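Local coordinates for RagA protein (Porphyromonas gingivalis, PDB 6SLN) that probably imports substrates, likely oligopeptides, across the bacterial outer membrane as a TonB-dependent transporter, at residues Tyr569-Ser574 against Ser589-Gln594; Leu159-Gly164 against Val203-Thr208; Asp315-Gly320 against Tyr328-Tyr333. All coordinates share one frame; numbering follows the deposited sequence.

Contact 1: Tyr569-Ser574 against Ser589-Gln594; sequences YLSFFS and SVRNDQ. With LMT (dodecyl-beta-D-maltoside), chain Q.
Leu570 and Gln594 form a hydrogen-bonded antiparallel pair, with Leu570 N to Gln594 O 3.1 Å and Gln594 N to Leu570 O 3.0 Å. Phe572 and Asn592 repeat it, Asn592 N reaching Phe572 O at 2.7 Å. Val590 O accepts two bonds from Ser574, one from its backbone N and one from its OG.

One face carries the charges. On the same strand, Arg591 NH1 forms a salt bridge with Asp593 and donates to the syn lone pair of Asp593 OD2 at 3.0 Å. Phe573 CB lies over one face of the guanidinium, 3.6 Å from Arg591 NH2. The ring and guanidinium planes are only 9° apart. Arg591 CG lies between the backbone N and the carbonyl carbon (chi1 70°), and a bend at chi3 brings the guanidinium to Phe573 CB. Arg591 NE also bonds Ser193 O.

On the other face, Gln594 NE2 donates to a water that also meets Asn592 OD1 and Leu570 O. Asn592 ND2 bonds Ser604 OG. Gln594 NE2 donates to LMT O2' and LMT O3' to Gln594 OE1, each 2.6 Å. This is a TonB-dependent receptor barrel hairpin, one face toward the plug, the other toward lipid, detergent and the chain of another protein.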
loop_
_atom_site.group_PDB
_atom_site.type_symbol
_atom_site.label_atom_id
_atom_site.label_comp_id
_atom_site.label_asym_id
_atom_site.label_seq_id
_atom_site.Cartn_x
_atom_site.Cartn_y
_atom_site.Cartn_z
ATOM N N TYR A 569 19.806 5.028 19.455
ATOM C CA TYR A 569 20.519 5.354 20.675
ATOM C C TYR A 569 21.911 4.759 20.573
ATOM O O TYR A 569 22.099 3.690 19.981
ATOM C CB TYR A 569 19.824 4.790 21.918
ATOM C CG TYR A 569 18.579 5.513 22.364
ATOM C CD1 TYR A 569 18.660 6.646 23.167
ATOM C CD2 TYR A 569 17.313 5.040 22.015
ATOM C CE1 TYR A 569 17.512 7.296 23.596
ATOM C CE2 TYR A 569 16.158 5.690 22.430
ATOM C CZ TYR A 569 16.265 6.817 23.219
ATOM O OH TYR A 569 15.122 7.466 23.641
ATOM N N LEU A 570 22.887 5.464 21.152
ATOM C CA LEU A 570 24.252 4.969 21.293
ATOM C C LEU A 570 24.668 5.127 22.742
ATOM O O LEU A 570 24.472 6.196 23.331
ATOM C CB LEU A 570 25.242 5.712 20.390
ATOM C CG LEU A 570 26.677 5.168 20.489
ATOM C CD1 LEU A 570 26.794 3.710 19.971
ATOM C CD2 LEU A 570 27.636 6.086 19.761
ATOM N N SER A 571 25.267 4.079 23.305
ATOM C CA SER A 571 25.511 4.020 24.734
ATOM C C SER A 571 26.897 3.472 25.024
ATOM O O SER A 571 27.357 2.538 24.362
ATOM C CB SER A 571 24.459 3.145 25.411
ATOM O OG SER A 571 23.362 3.926 25.826
ATOM N N PHE A 572 27.561 4.060 26.018
ATOM C CA PHE A 572 28.784 3.504 26.577
ATOM C C PHE A 572 28.624 3.516 28.079
ATOM O O PHE A 572 28.238 4.543 28.649
ATOM C CB PHE A 572 30.013 4.299 26.153
ATOM C CG PHE A 572 30.191 4.384 24.660
ATOM C CD1 PHE A 572 30.686 3.309 23.950
ATOM C CD2 PHE A 572 29.862 5.539 23.971
ATOM C CE1 PHE A 572 30.850 3.380 22.576
ATOM C CE2 PHE A 572 30.020 5.617 22.603
ATOM C CZ PHE A 572 30.513 4.529 21.901
ATOM N N PHE A 573 28.857 2.373 28.720
ATOM C CA PHE A 573 28.528 2.288 30.134
ATOM C C PHE A 573 29.545 1.444 30.884
ATOM O O PHE A 573 30.300 0.661 30.303
ATOM C CB PHE A 573 27.117 1.744 30.362
ATOM C CG PHE A 573 26.859 0.371 29.779
ATOM C CD1 PHE A 573 26.449 0.223 28.458
ATOM C CD2 PHE A 573 26.946 -0.775 30.579
ATOM C CE1 PHE A 573 26.166 -1.045 27.936
ATOM C CE2 PHE A 573 26.663 -2.058 30.059
ATOM C CZ PHE A 573 26.274 -2.190 28.745
ATOM N N SER A 574 29.545 1.624 32.196
ATOM C CA SER A 574 30.452 0.918 33.077
ATOM C C SER A 574 29.749 0.615 34.392
ATOM O O SER A 574 28.845 1.340 34.830
ATOM C CB SER A 574 31.704 1.749 33.354
ATOM O OG SER A 574 31.314 2.939 34.004
ATOM N N SER A 589 28.694 3.243 39.058
ATOM C CA SER A 589 28.366 3.174 37.645
ATOM C C SER A 589 28.529 4.555 37.024
ATOM O O SER A 589 28.164 5.560 37.640
ATOM C CB SER A 589 26.937 2.663 37.446
ATOM O OG SER A 589 25.991 3.725 37.437
ATOM N N VAL A 590 29.115 4.609 35.827
ATOM C CA VAL A 590 29.057 5.800 34.986
ATOM C C VAL A 590 28.751 5.342 33.567
ATOM O O VAL A 590 29.138 4.248 33.149
ATOM C CB VAL A 590 30.350 6.655 35.041
ATOM C CG1 VAL A 590 31.522 5.905 34.487
ATOM C CG2 VAL A 590 30.159 7.972 34.290
ATOM N N ARG A 591 28.027 6.180 32.831
ATOM C CA ARG A 591 27.578 5.817 31.496
ATOM C C ARG A 591 27.324 7.096 30.716
ATOM O O ARG A 591 27.122 8.168 31.295
ATOM C CB ARG A 591 26.308 4.976 31.554
ATOM C CG ARG A 591 25.129 5.820 32.011
ATOM C CD ARG A 591 23.816 5.321 31.468
ATOM N NE ARG A 591 23.825 3.874 31.414
ATOM C CZ ARG A 591 23.465 3.189 30.350
ATOM N NH1 ARG A 591 23.052 3.842 29.278
ATOM N NH2 ARG A 591 23.509 1.865 30.371
ATOM N N ASN A 592 27.330 6.971 29.390
ATOM C CA ASN A 592 27.014 8.092 28.524
ATOM C C ASN A 592 26.032 7.625 27.468
ATOM O O ASN A 592 26.182 6.532 26.914
ATOM C CB ASN A 592 28.261 8.663 27.859
ATOM C CG ASN A 592 27.932 9.684 26.792
ATOM O OD1 ASN A 592 27.709 9.334 25.640
ATOM N ND2 ASN A 592 27.884 10.948 27.174
ATOM N N ASP A 593 25.041 8.470 27.186
ATOM C CA ASP A 593 23.939 8.151 26.285
ATOM C C ASP A 593 23.750 9.286 25.292
ATOM O O ASP A 593 23.735 10.460 25.678
ATOM C CB ASP A 593 22.626 7.936 27.053
ATOM C CG ASP A 593 22.639 6.686 27.886
ATOM O OD1 ASP A 593 23.093 5.656 27.357
ATOM O OD2 ASP A 593 22.200 6.725 29.059
ATOM N N GLN A 594 23.590 8.933 24.020
ATOM C CA GLN A 594 23.218 9.883 22.987
ATOM C C GLN A 594 21.978 9.362 22.265
ATOM O O GLN A 594 21.783 8.150 22.137
ATOM C CB GLN A 594 24.390 10.110 22.003
ATOM C CG GLN A 594 25.778 10.075 22.647
ATOM C CD GLN A 594 26.917 9.963 21.619
ATOM O OE1 GLN A 594 26.994 10.749 20.663
ATOM N NE2 GLN A 594 27.807 8.991 21.820
HETATM C C1B LMT Q . 28.770 13.311 16.592
HETATM C C2B LMT Q . 27.335 13.766 16.355
HETATM C C3B LMT Q . 27.012 13.732 14.861
HETATM C C4B LMT Q . 28.040 14.538 14.036
HETATM C C5B LMT Q . 29.457 14.067 14.398
HETATM C C6B LMT Q . 30.479 15.009 13.737
HETATM O O1B LMT Q . 28.796 11.950 16.379
HETATM O O2B LMT Q . 26.535 12.874 17.030
HETATM O O3B LMT Q . 25.728 14.149 14.628
HETATM O "O4'" LMT Q . 27.830 14.336 12.684
HETATM O O5B LMT Q . 29.702 13.995 15.794
HETATM O O6B LMT Q . 30.697 14.684 12.401
HETATM C "C1'" LMT Q . 30.588 8.542 17.895
HETATM C "C2'" LMT Q . 30.282 9.635 18.936
HETATM C "C3'" LMT Q . 29.255 10.653 18.368
HETATM C "C4'" LMT Q . 29.783 11.204 17.035
HETATM C "C5'" LMT Q . 29.963 9.960 16.167
HETATM C "C6'" LMT Q . 30.202 10.306 14.728
HETATM O "O1'" LMT Q . 31.649 7.816 18.345
HETATM O "O2'" LMT Q . 29.785 9.033 20.067
HETATM O "O3'" LMT Q . 29.041 11.658 19.254
HETATM O "O5'" LMT Q . 30.992 9.148 16.670
HETATM O "O6'" LMT Q . 30.070 9.144 14.049
HETATM C C1 LMT Q . 31.795 6.525 17.802
HETATM C C2 LMT Q . 32.406 5.736 18.925
HETATM C C3 LMT Q . 33.599 4.901 18.585
HETATM C C4 LMT Q . 33.223 3.468 18.845
HETATM C C5 LMT Q . 34.384 2.688 19.351
HETATM C C6 LMT Q . 34.004 1.836 20.512
HETATM C C7 LMT Q . 34.826 0.578 20.498
HETATM C C8 LMT Q . 34.470 -0.256 21.690
HETATM C C9 LMT Q . 34.892 -1.698 21.611
HETATM C C10 LMT Q . 36.244 -1.758 20.939
HETATM O O HOH W 1 27.231 7.422 24.042
#

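Contact 2: Leu159-Gly164 against Val203-Thr208; sequences LYIVDG and VVFIQT
Tyr160 and Val204 lie side by side and point the same way. Tyr160 CD1 is 3.6 Å from Val204 CB. Tyr160 CG, beside the backbone N and anti to the carbonyl carbon (chi1 -68°), sets the ring alongside Val204.

On the opposite face, Ile161 meets two neighbours. Its CD1 is 3.6 Å from Val203 CG1, and its CG2 touches Phe205 CE2 at 3.5 Å with the two side chains at a slant. Ile161 O sits over one face of the Phe205 ring. The same oxygen accepts Ile206 N at 2.7 Å. The parallel ladder continues with Val204 N to Leu159 O, Ile161 N to Val204 O and Asp163 N to Ile206 O.

Asp163 turns out of the strand with a left-handed backbone (phi 49°), and its carboxylate swings over to Thr208. Thr208 N reaches Asp163 OD2 at 3.3 Å on the syn side, 29° out of the carboxylate plane. The Thr208 OG1 approach to the same oxygen is too short to be trusted. Thr208 OG1 also bonds Asn354 ND2 of barrel strand 345-360. Lys210 makes a salt bridge with Asp163 OD1.

The parallel pair in the plug sheet is thus apolar along both faces and polar where it ends. Lys210 and the Thr208 amide would probably keep the Asp163 carboxylate charged.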
loop_
_atom_site.group_PDB
_atom_site.type_symbol
_atom_site.label_atom_id
_atom_site.label_comp_id
_atom_site.label_asym_id
_atom_site.label_seq_id
_atom_site.Cartn_x
_atom_site.Cartn_y
_atom_site.Cartn_z
ATOM N N LEU A 159 11.396 0.788 30.980
ATOM C CA LEU A 159 11.984 0.068 29.864
ATOM C C LEU A 159 11.707 -1.421 30.036
ATOM O O LEU A 159 11.824 -1.962 31.141
ATOM C CB LEU A 159 13.486 0.342 29.816
ATOM C CG LEU A 159 14.291 0.157 28.533
ATOM C CD1 LEU A 159 13.737 1.018 27.402
ATOM C CD2 LEU A 159 15.746 0.495 28.844
ATOM N N TYR A 160 11.304 -2.081 28.953
ATOM C CA TYR A 160 10.944 -3.496 28.992
ATOM C C TYR A 160 11.985 -4.313 28.242
ATOM O O TYR A 160 12.304 -4.013 27.083
ATOM C CB TYR A 160 9.566 -3.757 28.384
ATOM C CG TYR A 160 8.411 -3.207 29.157
ATOM C CD1 TYR A 160 7.952 -3.833 30.306
ATOM C CD2 TYR A 160 7.760 -2.068 28.726
ATOM C CE1 TYR A 160 6.874 -3.326 31.019
ATOM C CE2 TYR A 160 6.681 -1.554 29.419
ATOM C CZ TYR A 160 6.240 -2.184 30.563
ATOM O OH TYR A 160 5.175 -1.651 31.248
ATOM N N ILE A 161 12.476 -5.367 28.890
ATOM C CA ILE A 161 13.661 -6.084 28.446
ATOM C C ILE A 161 13.421 -7.587 28.573
ATOM O O ILE A 161 13.222 -8.096 29.683
ATOM C CB ILE A 161 14.893 -5.642 29.255
ATOM C CG1 ILE A 161 15.061 -4.133 29.086
ATOM C CG2 ILE A 161 16.138 -6.359 28.795
ATOM C CD1 ILE A 161 16.216 -3.548 29.798
ATOM N N VAL A 162 13.440 -8.295 27.440
ATOM C CA VAL A 162 13.283 -9.751 27.382
ATOM C C VAL A 162 14.634 -10.363 27.044
ATOM O O VAL A 162 15.169 -10.146 25.949
ATOM C CB VAL A 162 12.229 -10.178 26.344
ATOM C CG1 VAL A 162 11.947 -11.663 26.455
ATOM C CG2 VAL A 162 10.950 -9.368 26.496
ATOM N N ASP A 163 15.198 -11.105 27.993
ATOM C CA ASP A 163 16.461 -11.818 27.803
ATOM C C ASP A 163 17.546 -10.933 27.205
ATOM O O ASP A 163 18.462 -11.416 26.542
ATOM C CB ASP A 163 16.262 -13.059 26.947
ATOM C CG ASP A 163 15.621 -14.187 27.719
ATOM O OD1 ASP A 163 16.079 -14.502 28.843
ATOM O OD2 ASP A 163 14.649 -14.759 27.196
ATOM N N GLY A 164 17.448 -9.631 27.428
ATOM C CA GLY A 164 18.481 -8.701 27.044
ATOM C C GLY A 164 18.108 -7.760 25.930
ATOM O O GLY A 164 18.925 -6.897 25.586
ATOM N N VAL A 203 13.153 -0.622 35.266
ATOM C CA VAL A 203 13.425 -1.605 34.231
ATOM C C VAL A 203 12.690 -2.888 34.583
ATOM O O VAL A 203 12.806 -3.386 35.707
ATOM C CB VAL A 203 14.939 -1.849 34.066
ATOM C CG1 VAL A 203 15.172 -3.089 33.230
ATOM C CG2 VAL A 203 15.598 -0.637 33.417
ATOM N N VAL A 204 11.914 -3.400 33.640
ATOM C CA VAL A 204 11.200 -4.661 33.795
ATOM C C VAL A 204 11.953 -5.681 32.962
ATOM O O VAL A 204 11.923 -5.633 31.727
ATOM C CB VAL A 204 9.731 -4.558 33.354
ATOM C CG1 VAL A 204 8.944 -5.776 33.809
ATOM C CG2 VAL A 204 9.094 -3.276 33.883
ATOM N N PHE A 205 12.648 -6.588 33.629
ATOM C CA PHE A 205 13.424 -7.617 32.956
ATOM C C PHE A 205 12.655 -8.933 32.983
ATOM O O PHE A 205 12.392 -9.483 34.060
ATOM C CB PHE A 205 14.787 -7.777 33.620
ATOM C CG PHE A 205 15.784 -8.495 32.773
ATOM C CD1 PHE A 205 15.836 -9.878 32.763
ATOM C CD2 PHE A 205 16.669 -7.788 31.979
ATOM C CE1 PHE A 205 16.756 -10.542 31.983
ATOM C CE2 PHE A 205 17.593 -8.449 31.203
ATOM C CZ PHE A 205 17.637 -9.827 31.204
ATOM N N ILE A 206 12.295 -9.430 31.806
ATOM C CA ILE A 206 11.640 -10.726 31.658
ATOM C C ILE A 206 12.684 -11.731 31.191
ATOM O O ILE A 206 13.329 -11.529 30.158
ATOM C CB ILE A 206 10.467 -10.657 30.667
ATOM C CG1 ILE A 206 9.426 -9.635 31.135
ATOM C CG2 ILE A 206 9.843 -12.035 30.486
ATOM C CD1 ILE A 206 8.303 -9.400 30.142
ATOM N N GLN A 207 12.866 -12.816 31.937
ATOM C CA GLN A 207 13.802 -13.856 31.535
ATOM C C GLN A 207 13.043 -15.132 31.212
ATOM O O GLN A 207 12.380 -15.702 32.086
ATOM C CB GLN A 207 14.851 -14.126 32.609
ATOM C CG GLN A 207 15.955 -14.996 32.072
ATOM C CD GLN A 207 16.983 -15.328 33.115
ATOM O OE1 GLN A 207 16.887 -14.878 34.260
ATOM N NE2 GLN A 207 17.979 -16.124 32.731
ATOM N N THR A 208 13.179 -15.590 29.973
ATOM C CA THR A 208 12.511 -16.789 29.503
ATOM C C THR A 208 13.250 -18.046 29.979
ATOM O O THR A 208 14.348 -17.987 30.534
ATOM C CB THR A 208 12.389 -16.758 27.975
ATOM O OG1 THR A 208 13.688 -16.864 27.375
ATOM C CG2 THR A 208 11.727 -15.455 27.500
#

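Contact 3: Asp315-Gly320 against Tyr328-Tyr333; sequences DISFSG and YASIGY
Phe318 O takes the shortest bond here, from Ala329 N at 2.7 Å, with the donor tilted 17° from the carbonyl plane. The return bond, Phe318 N to Ala329 O, is 3.0 Å long. Its donor stands 45° above the carbonyl plane of Ala329, off the lone pairs. Ile316 and Ile331 form the next hydrogen-bonded pair, with Ile316 N to Ile331 O at 3.0 Å and Ile331 N to Ile316 O at 3.2 Å.

Ile316 and Ile331 lie side by side, pointing the same way. Ile316 CG2 meets Ile331 CG1 at 3.4 Å. That CG1 sits between the backbone N and the carbonyl carbon (chi1 60°), which turns it toward Ile316. Ala329 CB lies at the edge of the Phe318 ring, near its plane. Phe318 packs on Ile359 of the second subunit, and bound C8E detergent touches Ala329 and Ile331.

The other face carries Asp315, Ser317, Ser319, Tyr328 and Ser330. Ser319 CB lies 3.9 Å from Tyr328 CD1. Tyr328 OH and Ser330 OG both bond Asp179 OD1, and Asp315 is held by Asn176 and Asn222. Glu112 lies close to Asp315, so one of the two acids may carry a proton. The hairpin of strands 309-322 and 325-337 in the barrel wall is thus split in its chemistry: an apolar face meets detergent and the second subunit, and a polar one meets Asp179 and Asn176 of the plug.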
loop_
_atom_site.group_PDB
_atom_site.type_symbol
_atom_site.label_atom_id
_atom_site.label_comp_id
_atom_site.label_asym_id
_atom_site.label_seq_id
_atom_site.Cartn_x
_atom_site.Cartn_y
_atom_site.Cartn_z
ATOM N N ASP A 315 -0.813 -25.199 24.378
ATOM C CA ASP A 315 0.558 -25.108 24.855
ATOM C C ASP A 315 1.302 -26.433 24.830
ATOM O O ASP A 315 0.785 -27.430 25.345
ATOM C CB ASP A 315 0.522 -24.620 26.289
ATOM C CG ASP A 315 1.524 -23.612 26.549
ATOM O OD1 ASP A 315 2.409 -23.493 25.690
ATOM O OD2 ASP A 315 1.419 -22.941 27.587
ATOM N N ILE A 316 2.516 -26.472 24.286
ATOM C CA ILE A 316 3.348 -27.660 24.485
ATOM C C ILE A 316 4.803 -27.212 24.534
ATOM O O ILE A 316 5.224 -26.359 23.749
ATOM C CB ILE A 316 3.083 -28.775 23.430
ATOM C CG1 ILE A 316 3.764 -30.081 23.824
ATOM C CG2 ILE A 316 3.501 -28.397 22.027
ATOM C CD1 ILE A 316 2.885 -31.282 23.614
ATOM N N SER A 317 5.548 -27.748 25.509
ATOM C CA SER A 317 6.925 -27.374 25.794
ATOM C C SER A 317 7.831 -28.584 25.672
ATOM O O SER A 317 7.445 -29.705 26.027
ATOM C CB SER A 317 7.104 -26.806 27.215
ATOM O OG SER A 317 6.247 -25.714 27.465
ATOM N N PHE A 318 9.050 -28.334 25.211
ATOM C CA PHE A 318 10.113 -29.323 25.223
ATOM C C PHE A 318 11.336 -28.662 25.837
ATOM O O PHE A 318 11.641 -27.504 25.523
ATOM C CB PHE A 318 10.378 -29.843 23.810
ATOM C CG PHE A 318 9.151 -30.397 23.148
ATOM C CD1 PHE A 318 8.737 -31.693 23.407
ATOM C CD2 PHE A 318 8.370 -29.607 22.322
ATOM C CE1 PHE A 318 7.593 -32.200 22.828
ATOM C CE2 PHE A 318 7.221 -30.113 21.733
ATOM C CZ PHE A 318 6.834 -31.408 21.991
ATOM N N SER A 319 12.000 -29.372 26.747
ATOM C CA SER A 319 13.095 -28.773 27.495
ATOM C C SER A 319 13.973 -29.869 28.081
ATOM O O SER A 319 13.498 -30.960 28.414
ATOM C CB SER A 319 12.584 -27.860 28.614
ATOM O OG SER A 319 12.615 -28.536 29.858
ATOM N N GLY A 320 15.247 -29.553 28.217
ATOM C CA GLY A 320 16.227 -30.480 28.740
ATOM C C GLY A 320 17.602 -30.139 28.203
ATOM O O GLY A 320 17.817 -29.050 27.677
ATOM N N TYR A 328 15.106 -25.022 24.942
ATOM C CA TYR A 328 13.723 -24.912 25.400
ATOM C C TYR A 328 12.873 -24.544 24.188
ATOM O O TYR A 328 13.029 -23.454 23.620
ATOM C CB TYR A 328 13.585 -23.882 26.524
ATOM C CG TYR A 328 12.149 -23.542 26.908
ATOM C CD1 TYR A 328 11.508 -24.205 27.944
ATOM C CD2 TYR A 328 11.444 -22.548 26.228
ATOM C CE1 TYR A 328 10.204 -23.889 28.285
ATOM C CE2 TYR A 328 10.153 -22.228 26.555
ATOM C CZ TYR A 328 9.528 -22.896 27.583
ATOM O OH TYR A 328 8.222 -22.565 27.902
ATOM N N ALA A 329 11.985 -25.449 23.782
ATOM C CA ALA A 329 11.078 -25.207 22.670
ATOM C C ALA A 329 9.662 -25.018 23.187
ATOM O O ALA A 329 9.312 -25.464 24.283
ATOM C CB ALA A 329 11.113 -26.358 21.650
ATOM N N SER A 330 8.848 -24.353 22.372
ATOM C CA SER A 330 7.465 -24.080 22.722
ATOM C C SER A 330 6.676 -23.755 21.460
ATOM O O SER A 330 7.164 -23.029 20.583
ATOM C CB SER A 330 7.377 -22.913 23.705
ATOM O OG SER A 330 6.257 -23.090 24.544
ATOM N N ILE A 331 5.460 -24.300 21.370
ATOM C CA ILE A 331 4.447 -23.797 20.447
ATOM C C ILE A 331 3.141 -23.673 21.218
ATOM O O ILE A 331 2.848 -24.496 22.092
ATOM C CB ILE A 331 4.270 -24.681 19.191
ATOM C CG1 ILE A 331 3.851 -26.099 19.556
ATOM C CG2 ILE A 331 5.549 -24.723 18.380
ATOM C CD1 ILE A 331 3.909 -27.053 18.385
ATOM N N GLY A 332 2.369 -22.632 20.907
ATOM C CA GLY A 332 1.162 -22.355 21.663
ATOM C C GLY A 332 0.133 -21.582 20.867
ATOM O O GLY A 332 0.405 -21.026 19.800
ATOM N N TYR A 333 -1.073 -21.557 21.419
ATOM C CA TYR A 333 -2.205 -20.874 20.823
ATOM C C TYR A 333 -2.897 -20.079 21.916
ATOM O O TYR A 333 -2.877 -20.463 23.090
ATOM C CB TYR A 333 -3.160 -21.890 20.164
ATOM C CG TYR A 333 -4.566 -21.409 19.887
ATOM C CD1 TYR A 333 -4.861 -20.694 18.729
ATOM C CD2 TYR A 333 -5.607 -21.700 20.771
ATOM C CE1 TYR A 333 -6.160 -20.258 18.462
ATOM C CE2 TYR A 333 -6.906 -21.275 20.517
ATOM C CZ TYR A 333 -7.184 -20.553 19.355
ATOM O OH TYR A 333 -8.480 -20.126 19.088
#

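How the contacts relate
Contact 2 comes first along the chain, then contact 3, then contact 1, and each closes before the next opens. Contact 2 belongs to the mixed sheet of the plug, formed by strands 102-106, 180-186, 203-208, 159-162 and 165-166. Contacts 1 and 3 are hairpins of the surrounding barrel, on strands 561-580 with 584-595 and 309-322 with 325-337. The centres of contacts 1 and 3 are about 37 Å apart. Contact 2 lies about 19 Å from contact 1 and about 20 Å from contact 3, centre to centre. None touches another, yet residues outside their segments, such as Ser193 and Asp179, tie both hairpins to the plug region. The three thus sample a plug held inside its barrel.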